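Local structure of RabGDI protein (Plasmodium falciparum 3D7, 3P1W) at residues P144-D147 with M148-L151; I293-S296 with D297-A301; Q448-E451 with N452-Q456. The protein probably acts as a Rab GDP-dissociation inhibitor, keeping Rab GTPases in their GDP-bound form and escorting them between membranes and cytosol during vesicle transport. One frame throughout, in Å; residues are numbered along the deposited sequence.

From the N terminus the chain reaches contact 1 first, where a loop after strand 138-142 leads into the short helix 147-151; the helix leans on helix 158-173, the loop on helix 226-243. Contact 2 follows at the tip of the hairpin made by strands 290-295 and 300-303, part of the sheet that also holds strand 20-26. Contact 3 closes the last turn of helix 440-454, near the end of the modelled chain. Each is local, and they follow in series without nesting or crossing. Contacts 1 and 2 lie on opposite sides of the chain's centre, with centres 58 Å apart. Contacts 2 and 3 are nearer, yet about 13 Å still separates their nearest atoms.

Contact 1: residues P144-D147 with M148-L151; sequences PATD and MEAL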
ATOM      1  N   PRO A 144       0.975 -19.423  -5.093  1.00 28.90           N
ATOM      2  CA  PRO A 144       1.259 -19.913  -6.443  1.00 30.86           C
ATOM      3  C   PRO A 144       0.726 -18.961  -7.483  1.00 31.95           C
ATOM      4  O   PRO A 144      -0.381 -18.428  -7.339  1.00 31.51           O
ATOM      5  CB  PRO A 144       0.540 -21.259  -6.496  1.00 31.98           C
ATOM      6  CG  PRO A 144      -0.512 -21.185  -5.474  1.00 30.71           C
ATOM      7  CD  PRO A 144      -0.098 -20.190  -4.433  1.00 28.52           C
ATOM      8  N   ALA A 145       1.540 -18.700  -8.500  1.00 33.44           N
ATOM      9  CA  ALA A 145       1.177 -17.732  -9.524  1.00 34.67           C
ATOM     10  C   ALA A 145       1.286 -18.264 -10.946  1.00 36.63           C
ATOM     11  O   ALA A 145       1.021 -17.528 -11.872  1.00 37.39           O
ATOM     12  CB  ALA A 145       2.013 -16.466  -9.365  1.00 34.36           C
ATOM     13  N   THR A 146       1.667 -19.527 -11.117  1.00 37.90           N
ATOM     14  CA  THR A 146       1.614 -20.154 -12.431  1.00 39.87           C
ATOM     15  C   THR A 146       0.918 -21.495 -12.314  1.00 40.80           C
ATOM     16  O   THR A 146       0.771 -22.047 -11.209  1.00 38.31           O
ATOM     17  CB  THR A 146       3.012 -20.404 -12.999  1.00 41.15           C
ATOM     18  OG1 THR A 146       3.652 -21.418 -12.220  1.00 41.56           O
ATOM     19  CG2 THR A 146       3.848 -19.129 -12.988  1.00 42.14           C
ATOM     20  N   ASP A 147       0.505 -22.020 -13.463  1.00 42.69           N
ATOM     21  CA  ASP A 147      -0.149 -23.316 -13.515  1.00 45.07           C
ATOM     22  C   ASP A 147       0.725 -24.383 -12.849  1.00 45.57           C
ATOM     23  O   ASP A 147       0.231 -25.204 -12.078  1.00 45.39           O
ATOM     24  CB  ASP A 147      -0.540 -23.704 -14.972  1.00 47.27           C
ATOM     25  CG  ASP A 147       0.630 -23.658 -15.960  1.00 49.59           C
ATOM     26  OD1 ASP A 147       1.680 -23.050 -15.660  1.00 51.17           O
ATOM     27  OD2 ASP A 147       0.488 -24.237 -17.063  1.00 52.33           O
ATOM     28  N   MET A 148       2.027 -24.329 -13.116  1.00 46.92           N
ATOM     29  CA  MET A 148       2.966 -25.301 -12.574  1.00 48.42           C
ATOM     30  C   MET A 148       3.136 -25.143 -11.057  1.00 46.54           C
ATOM     31  O   MET A 148       3.282 -26.132 -10.346  1.00 46.10           O
ATOM     32  CB  MET A 148       4.322 -25.196 -13.291  1.00 50.09           C
ATOM     33  CG  MET A 148       4.272 -25.489 -14.811  1.00 54.52           C
ATOM     34  SD  MET A 148       4.072 -27.230 -15.191  1.00 62.66           S
ATOM     35  CE  MET A 148       2.282 -27.456 -15.152  1.00 60.92           C
ATOM     36  N   GLU A 149       3.083 -23.906 -10.565  1.00 45.30           N
ATOM     37  CA  GLU A 149       3.173 -23.652  -9.123  1.00 43.83           C
ATOM     38  C   GLU A 149       1.940 -24.184  -8.402  1.00 42.80           C
ATOM     39  O   GLU A 149       2.063 -24.773  -7.336  1.00 42.43           O
ATOM     40  CB  GLU A 149       3.417 -22.169  -8.845  1.00 43.25           C
ATOM     41  CG  GLU A 149       4.837 -21.736  -9.229  1.00 44.99           C
ATOM     42  CD  GLU A 149       5.128 -20.267  -9.034  1.00 47.03           C
ATOM     43  OE1 GLU A 149       4.222 -19.466  -8.684  1.00 46.61           O
ATOM     44  OE2 GLU A 149       6.305 -19.901  -9.242  1.00 50.32           O
ATOM     45  N   ALA A 150       0.768 -24.038  -9.015  1.00 42.68           N
ATOM     46  CA  ALA A 150      -0.479 -24.558  -8.461  1.00 43.02           C
ATOM     47  C   ALA A 150      -0.483 -26.083  -8.300  1.00 45.03           C
ATOM     48  O   ALA A 150      -0.942 -26.611  -7.274  1.00 44.47           O
ATOM     49  CB  ALA A 150      -1.652 -24.129  -9.332  1.00 43.79           C
ATOM     50  N   LEU A 151       0.039 -26.786  -9.306  1.00 46.79           N
ATOM     51  CA  LEU A 151       0.002 -28.259  -9.326  1.00 48.89           C
ATOM     52  C   LEU A 151       0.834 -28.862  -8.183  1.00 49.00           C
ATOM     53  O   LEU A 151       0.632 -30.015  -7.800  1.00 51.00           O
ATOM     54  CB  LEU A 151       0.498 -28.781 -10.685  1.00 50.50           C
ATOM     55  CG  LEU A 151       0.138 -30.220 -11.043  1.00 52.45           C
ATOM     56  CD1 LEU A 151      -1.359 -30.425 -10.912  1.00 52.57           C
ATOM     57  CD2 LEU A 151       0.627 -30.567 -12.458  1.00 54.77           C
TER
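Glu149 reaches back along the chain to Ala145, and its carboxylate oxygen OE1 accepts a hydrogen bond from Ala145 N at 2.8 Å, meeting the donor nearly in line with its own C-O bond. A second bond runs the other way: Glu149 N donates to Thr146 OG1 at 3.0 Å, which makes Thr146 the N-cap of helix 147-151. The pairing resembles a capping box, but the carboxylate takes the amide one residue before the cap and not that of the cap itself. Thr146 can act here because OG1 sits between its backbone N and carbonyl carbon (chi1 69°), facing the first turn. The Glu149 chain, straight beyond CG, carries OE1 back past the threonine to Ala145, with CG 3.2 Å from Thr146 OG1. A carboxylate at the start of a helix would be expected to gain from the positive end of the helix dipole, which probably favours its charged form.

The regular helical pattern begins with Ala150 N donating to Thr146 O at 3.0 Å and continues with Leu151 N and Asp147 O. Asp147 OD1 leans over the amide of the next residue, 2.9 Å from Met148 N, but the bend at the hydrogen makes that bond weak. The Asp147 and Met148 side chains run alongside each other, with Met148 CG 3.7 Å from Asp147 OD1. On the buried side, Pro144 CB rests 3.8 Å from Glu149 CB and borders the amide of Ala150.

Tyr168 OH of helix 158-173 hydrogen-bonds to Pro144 O, and the same helix meets Asp147, Ala150 and Leu151. Ala145 packs instead on Tyr236 and Ile240 of helix 226-243, so the loop after strand 138-142 and the helix it starts touch both of these longer helices.

Contact 2: residues I293-S296 with D297-A301; sequences IKSS and DGEIA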
ATOM      1  N   ILE A 293      -4.279  30.470   1.304  1.00 38.72           N
ATOM      2  CA  ILE A 293      -3.769  29.957   2.601  1.00 38.48           C
ATOM      3  C   ILE A 293      -2.812  30.962   3.255  1.00 39.76           C
ATOM      4  O   ILE A 293      -2.138  31.738   2.558  1.00 40.36           O
ATOM      5  CB  ILE A 293      -3.046  28.602   2.456  1.00 37.70           C
ATOM      6  CG1 ILE A 293      -1.875  28.709   1.484  1.00 39.58           C
ATOM      7  CG2 ILE A 293      -4.020  27.471   2.001  1.00 37.16           C
ATOM      8  CD1 ILE A 293      -0.604  28.154   2.035  1.00 41.28           C
ATOM      9  N   LYS A 294      -2.767  30.959   4.584  1.00 39.79           N
ATOM     10  CA  LYS A 294      -1.919  31.875   5.354  1.00 41.85           C
ATOM     11  C   LYS A 294      -1.066  31.081   6.318  1.00 41.53           C
ATOM     12  O   LYS A 294      -1.488  30.019   6.785  1.00 40.44           O
ATOM     13  CB  LYS A 294      -2.753  32.852   6.184  1.00 42.83           C
ATOM     14  CG  LYS A 294      -3.598  33.834   5.412  1.00 45.54           C
ATOM     15  CD  LYS A 294      -4.447  34.700   6.355  1.00 48.94           C
ATOM     16  CE  LYS A 294      -3.581  35.577   7.280  1.00 50.40           C
ATOM     17  NZ  LYS A 294      -4.333  36.754   7.829  1.00 52.39           N
ATOM     18  N   SER A 295       0.101  31.626   6.670  1.00 43.15           N
ATOM     19  CA  SER A 295       1.010  30.954   7.607  1.00 43.16           C
ATOM     20  C   SER A 295       1.146  31.742   8.916  1.00 44.83           C
ATOM     21  O   SER A 295       0.609  32.829   9.045  1.00 46.16           O
ATOM     22  CB  SER A 295       2.387  30.761   6.969  1.00 43.31           C
ATOM     23  OG  SER A 295       3.143  31.959   7.002  1.00 43.36           O
ATOM     24  N   SER A 296       1.862  31.171   9.888  1.00 45.63           N
ATOM     25  CA  SER A 296       2.145  31.853  11.164  1.00 47.18           C
ATOM     26  C   SER A 296       3.226  32.919  11.007  1.00 48.45           C
ATOM     27  O   SER A 296       3.392  33.775  11.875  1.00 49.81           O
ATOM     28  CB  SER A 296       2.569  30.832  12.238  1.00 46.35           C
ATOM     29  OG  SER A 296       3.454  29.857  11.704  1.00 48.62           O
ATOM     30  N   ASP A 297       3.955  32.853   9.894  1.00 48.43           N
ATOM     31  CA  ASP A 297       5.023  33.792   9.581  1.00 49.49           C
ATOM     32  C   ASP A 297       4.546  34.874   8.608  1.00 49.58           C
ATOM     33  O   ASP A 297       5.360  35.515   7.922  1.00 51.36           O
ATOM     34  CB  ASP A 297       6.226  33.026   9.008  1.00 49.82           C
ATOM     35  CG  ASP A 297       6.830  32.068  10.013  1.00 50.97           C
ATOM     36  OD1 ASP A 297       6.999  32.468  11.184  1.00 55.79           O
ATOM     37  OD2 ASP A 297       7.134  30.918   9.648  1.00 53.42           O
ATOM     38  N   GLY A 298       3.234  35.099   8.565  1.00 47.75           N
ATOM     39  CA  GLY A 298       2.662  36.201   7.786  1.00 47.36           C
ATOM     40  C   GLY A 298       2.844  36.059   6.285  1.00 46.11           C
ATOM     41  O   GLY A 298       3.003  37.064   5.577  1.00 47.20           O
ATOM     42  N   GLU A 299       2.863  34.813   5.800  1.00 42.91           N
ATOM     43  CA  GLU A 299       2.908  34.547   4.368  1.00 41.78           C
ATOM     44  C   GLU A 299       1.492  34.282   3.890  1.00 40.23           C
ATOM     45  O   GLU A 299       0.705  33.667   4.600  1.00 39.21           O
ATOM     46  CB  GLU A 299       3.794  33.344   4.056  1.00 40.62           C
ATOM     47  CG  GLU A 299       5.233  33.495   4.539  1.00 41.44           C
ATOM     48  CD  GLU A 299       5.890  32.164   4.854  1.00 42.10           C
ATOM     49  OE1 GLU A 299       6.951  31.889   4.257  1.00 43.29           O
ATOM     50  OE2 GLU A 299       5.347  31.399   5.695  1.00 37.76           O
ATOM     51  N   ILE A 300       1.160  34.757   2.696  1.00 39.87           N
ATOM     52  CA  ILE A 300      -0.131  34.440   2.084  1.00 38.79           C
ATOM     53  C   ILE A 300       0.047  34.090   0.600  1.00 39.35           C
ATOM     54  O   ILE A 300       0.889  34.680  -0.103  1.00 39.95           O
ATOM     55  CB  ILE A 300      -1.130  35.615   2.229  1.00 40.56           C
ATOM     56  CG1 ILE A 300      -2.554  35.170   1.845  1.00 40.55           C
ATOM     57  CG2 ILE A 300      -0.672  36.801   1.386  1.00 40.33           C
ATOM     58  CD1 ILE A 300      -3.634  36.235   2.063  1.00 43.00           C
ATOM     59  N   ALA A 301      -0.754  33.139   0.126  1.00 37.55           N
ATOM     60  CA  ALA A 301      -0.838  32.837  -1.299  1.00 38.16           C
ATOM     61  C   ALA A 301      -2.277  32.496  -1.642  1.00 37.93           C
ATOM     62  O   ALA A 301      -3.026  31.980  -0.799  1.00 37.11           O
ATOM     63  CB  ALA A 301       0.087  31.676  -1.670  1.00 37.38           C
TER
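Ile293 and Ala301 form an antiparallel hydrogen-bonded pair, with Ile293 N 2.9 Å from Ala301 O and Ala301 N 3.1 Å from Ile293 O, and a type I turn from Ser295 to Gly298 joins the strands. The neighbouring non-hydrogen-bonded pair, Lys294 and Ile300, puts its side chains on one face, where Lys294 CG lies 3.9 Å from Ile300 CG1. On the other face Ile293 and Ala301 pack against Ile24 of strand 20-26.

Ser295 OG is the polar hub of the turn. It accepts from Asp297 N and from Glu299 N, both at 3.1 Å, and donates to Glu299 OE2 at 2.6 Å, using the anti lone pair of that oxygen. A chi1 of 79° swings the hydroxyl toward the turn, within reach of both amides. The other carboxylate oxygen, Glu299 OE1, forms a salt bridge with Lys277, so the group has a partner at each oxygen.

Gly298 has positive phi, and Ser295 N bonds to Glu299 O beyond it. This is consistent with a type I turn followed by a G1 beta bulge, here closing the hairpin of strands 290-295 and 300-303 in the Rossmann-like sheet of the GDI fold.

Contact 3: residues Q448-E451 with N452-Q456; sequences QIWE and NLWGQ
Trp450 and Leu453 meet on the buried side of the last turn of helix 440-454, which ends with glycine at the C' position. Gly455 has positive phi, and its N makes only a weak bond back to Glu451 O. Leu453 is a bump set between two upstream side chains: its CG lies 4.1 Å from Ile449 CG2, while its CD1 comes 4.3 Å from Trp450 CE3. Ile449 and Leu453 run side by side in the same direction, and Phe428 of strand 427-429 fills in against both.

With CG anti to its backbone N (chi1 -177°), the Trp450 indole swings toward the end of the helix, where it packs on Leu38 and Leu39 of helix 30-41 and meets the ring of Tyr42. In one of two modelled conformers, the edge of Trp454 points at a face of this indole in a T-shaped pair with planes at 69°; the second conformer makes this pair less certain. The chain leaving the helix folds back so that Gln456 O lies 3.6 Å from Trp450 CD1 and meets Glu451 CA in a CA-H...O contact.

On the more exposed side, Asn452 lies alongside Gln448, their amide planes turned 70° apart. Gln448 O accepts two hydrogen bonds from this residue, Asn452 ND2 at 2.9 Å and Asn452 N at 3.2 Å, arriving from opposite faces of the carbonyl plane.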
ATOM      1  N   GLN A 448      -8.902   8.855  -7.650  1.00 29.33           N
ATOM      2  CA  GLN A 448     -10.237   9.420  -7.432  1.00 30.58           C
ATOM      3  C   GLN A 448     -10.119  10.941  -7.237  1.00 30.52           C
ATOM      4  O   GLN A 448     -10.876  11.713  -7.833  1.00 31.60           O
ATOM      5  CB  GLN A 448     -10.922   8.759  -6.225  1.00 30.98           C
ATOM      6  CG  GLN A 448     -12.436   9.013  -6.085  1.00 35.58           C
ATOM      7  CD  GLN A 448     -13.034   8.449  -4.786  1.00 39.64           C
ATOM      8  OE1 GLN A 448     -12.842   9.000  -3.699  1.00 42.34           O
ATOM      9  NE2 GLN A 448     -13.763   7.352  -4.904  1.00 43.07           N
ATOM     10  N   ILE A 449      -9.166  11.382  -6.424  1.00 29.18           N
ATOM     11  CA  ILE A 449      -8.937  12.822  -6.261  1.00 29.86           C
ATOM     12  C   ILE A 449      -8.635  13.473  -7.626  1.00 31.25           C
ATOM     13  O   ILE A 449      -9.293  14.460  -7.995  1.00 32.17           O
ATOM     14  CB  ILE A 449      -7.822  13.112  -5.252  1.00 28.62           C
ATOM     15  CG1 ILE A 449      -8.307  12.734  -3.841  1.00 28.98           C
ATOM     16  CG2 ILE A 449      -7.384  14.585  -5.357  1.00 29.17           C
ATOM     17  CD1 ILE A 449      -7.213  12.764  -2.773  1.00 27.68           C
ATOM     18  N   TRP A 450      -7.697  12.899  -8.388  1.00 31.77           N
ATOM     19  CA  TRP A 450      -7.371  13.418  -9.731  1.00 33.76           C
ATOM     20  C   TRP A 450      -8.597  13.547 -10.660  1.00 35.70           C
ATOM     21  O   TRP A 450      -8.821  14.610 -11.269  1.00 35.75           O
ATOM     22  CB  TRP A 450      -6.294  12.569 -10.423  1.00 34.05           C
ATOM     23  CG  TRP A 450      -5.910  13.136 -11.761  1.00 36.06           C
ATOM     24  CD1 TRP A 450      -6.457  12.829 -12.987  1.00 38.81           C
ATOM     25  CD2 TRP A 450      -4.931  14.142 -12.005  1.00 36.30           C
ATOM     26  NE1 TRP A 450      -5.864  13.582 -13.979  1.00 37.99           N
ATOM     27  CE2 TRP A 450      -4.925  14.398 -13.400  1.00 38.89           C
ATOM     28  CE3 TRP A 450      -4.046  14.850 -11.184  1.00 35.92           C
ATOM     29  CZ2 TRP A 450      -4.073  15.324 -13.975  1.00 39.45           C
ATOM     30  CZ3 TRP A 450      -3.194  15.782 -11.772  1.00 38.24           C
ATOM     31  CH2 TRP A 450      -3.215  16.007 -13.147  1.00 37.83           C
ATOM     32  N   GLU A 451      -9.385  12.481 -10.755  1.00 36.40           N
ATOM     33  CA  GLU A 451     -10.606  12.479 -11.567  1.00 38.77           C
ATOM     34  C   GLU A 451     -11.520  13.673 -11.254  1.00 40.00           C
ATOM     35  O   GLU A 451     -12.109  14.280 -12.166  1.00 41.23           O
ATOM     36  CB  GLU A 451     -11.402  11.183 -11.370  1.00 38.73           C
ATOM     37  CG  GLU A 451     -12.765  11.136 -12.105  1.00 43.02           C
ATOM     38  CD  GLU A 451     -13.483   9.770 -12.022  1.00 45.99           C
ATOM     39  OE1 GLU A 451     -13.155   8.949 -11.151  1.00 49.22           O
ATOM     40  OE2 GLU A 451     -14.396   9.529 -12.839  1.00 52.05           O
ATOM     41  N   ASN A 452     -11.655  13.974  -9.968  1.00 39.42           N
ATOM     42  CA  ASN A 452     -12.599  14.989  -9.490  1.00 40.75           C
ATOM     43  C   ASN A 452     -12.052  16.401  -9.462  1.00 41.78           C
ATOM     44  O   ASN A 452     -12.826  17.358  -9.395  1.00 41.17           O
ATOM     45  CB  ASN A 452     -13.129  14.584  -8.118  1.00 40.05           C
ATOM     46  CG  ASN A 452     -14.093  13.422  -8.205  1.00 39.84           C
ATOM     47  OD1 ASN A 452     -15.184  13.570  -8.735  1.00 41.82           O
ATOM     48  ND2 ASN A 452     -13.698  12.270  -7.697  1.00 39.21           N
ATOM     49  N   LEU A 453     -10.729  16.533  -9.518  1.00 42.33           N
ATOM     50  CA  LEU A 453     -10.093  17.827  -9.687  1.00 44.35           C
ATOM     51  C   LEU A 453     -10.393  18.366 -11.069  1.00 47.55           C
ATOM     52  O   LEU A 453     -10.758  19.520 -11.212  1.00 47.96           O
ATOM     53  CB  LEU A 453      -8.567  17.741  -9.562  1.00 43.77           C
ATOM     54  CG  LEU A 453      -7.861  17.534  -8.224  1.00 42.47           C
ATOM     55  CD1 LEU A 453      -6.367  17.333  -8.493  1.00 42.01           C
ATOM     56  CD2 LEU A 453      -8.061  18.700  -7.287  1.00 40.63           C
ATOM     57  N   TRP A 454     -10.243  17.532 -12.093  0.50 48.81           N
ATOM     58  CA  TRP A 454     -10.387  17.994 -13.474  0.50 51.49           C
ATOM     59  C   TRP A 454     -11.516  17.321 -14.250  0.50 53.00           C
ATOM     60  O   TRP A 454     -11.700  17.600 -15.435  0.50 54.65           O
ATOM     61  CB  TRP A 454      -9.059  17.817 -14.207  0.50 51.92           C
ATOM     62  CG  TRP A 454      -7.902  18.310 -13.394  0.50 50.54           C
ATOM     63  CD1 TRP A 454      -6.881  17.561 -12.874  0.50 49.33           C
ATOM     64  CD2 TRP A 454      -7.661  19.663 -12.979  0.50 49.71           C
ATOM     65  NE1 TRP A 454      -6.015  18.370 -12.173  0.50 48.75           N
ATOM     66  CE2 TRP A 454      -6.471  19.663 -12.223  0.50 48.70           C
ATOM     67  CE3 TRP A 454      -8.333  20.874 -13.181  0.50 50.05           C
ATOM     68  CZ2 TRP A 454      -5.938  20.828 -11.672  0.50 47.73           C
ATOM     69  CZ3 TRP A 454      -7.804  22.026 -12.630  0.50 49.55           C
ATOM     70  CH2 TRP A 454      -6.620  21.996 -11.887  0.50 48.75           C
ATOM     71  N   GLY A 455     -12.269  16.440 -13.596  1.00 52.89           N
ATOM     72  CA  GLY A 455     -13.455  15.833 -14.222  1.00 54.72           C
ATOM     73  C   GLY A 455     -13.139  14.729 -15.220  1.00 56.41           C
ATOM     74  O   GLY A 455     -14.039  14.217 -15.889  1.00 58.07           O
ATOM     75  N   GLN A 456     -11.873  14.339 -15.309  1.00 56.87           N
ATOM     76  CA  GLN A 456     -11.426  13.351 -16.285  1.00 58.49           C
ATOM     77  C   GLN A 456     -10.485  12.356 -15.620  1.00 56.95           C
ATOM     78  O   GLN A 456      -9.557  12.756 -14.910  1.00 55.69           O
ATOM     79  CB  GLN A 456     -10.683  14.055 -17.417  1.00 60.80           C
ATOM     80  CG  GLN A 456      -9.372  14.689 -16.943  1.00 62.20           C
ATOM     81  CD  GLN A 456      -8.765  15.646 -17.932  1.00 66.43           C
ATOM     82  OE1 GLN A 456      -9.450  16.496 -18.518  1.00 70.25           O
ATOM     83  NE2 GLN A 456      -7.443  15.534 -18.109  1.00 67.96           N
TER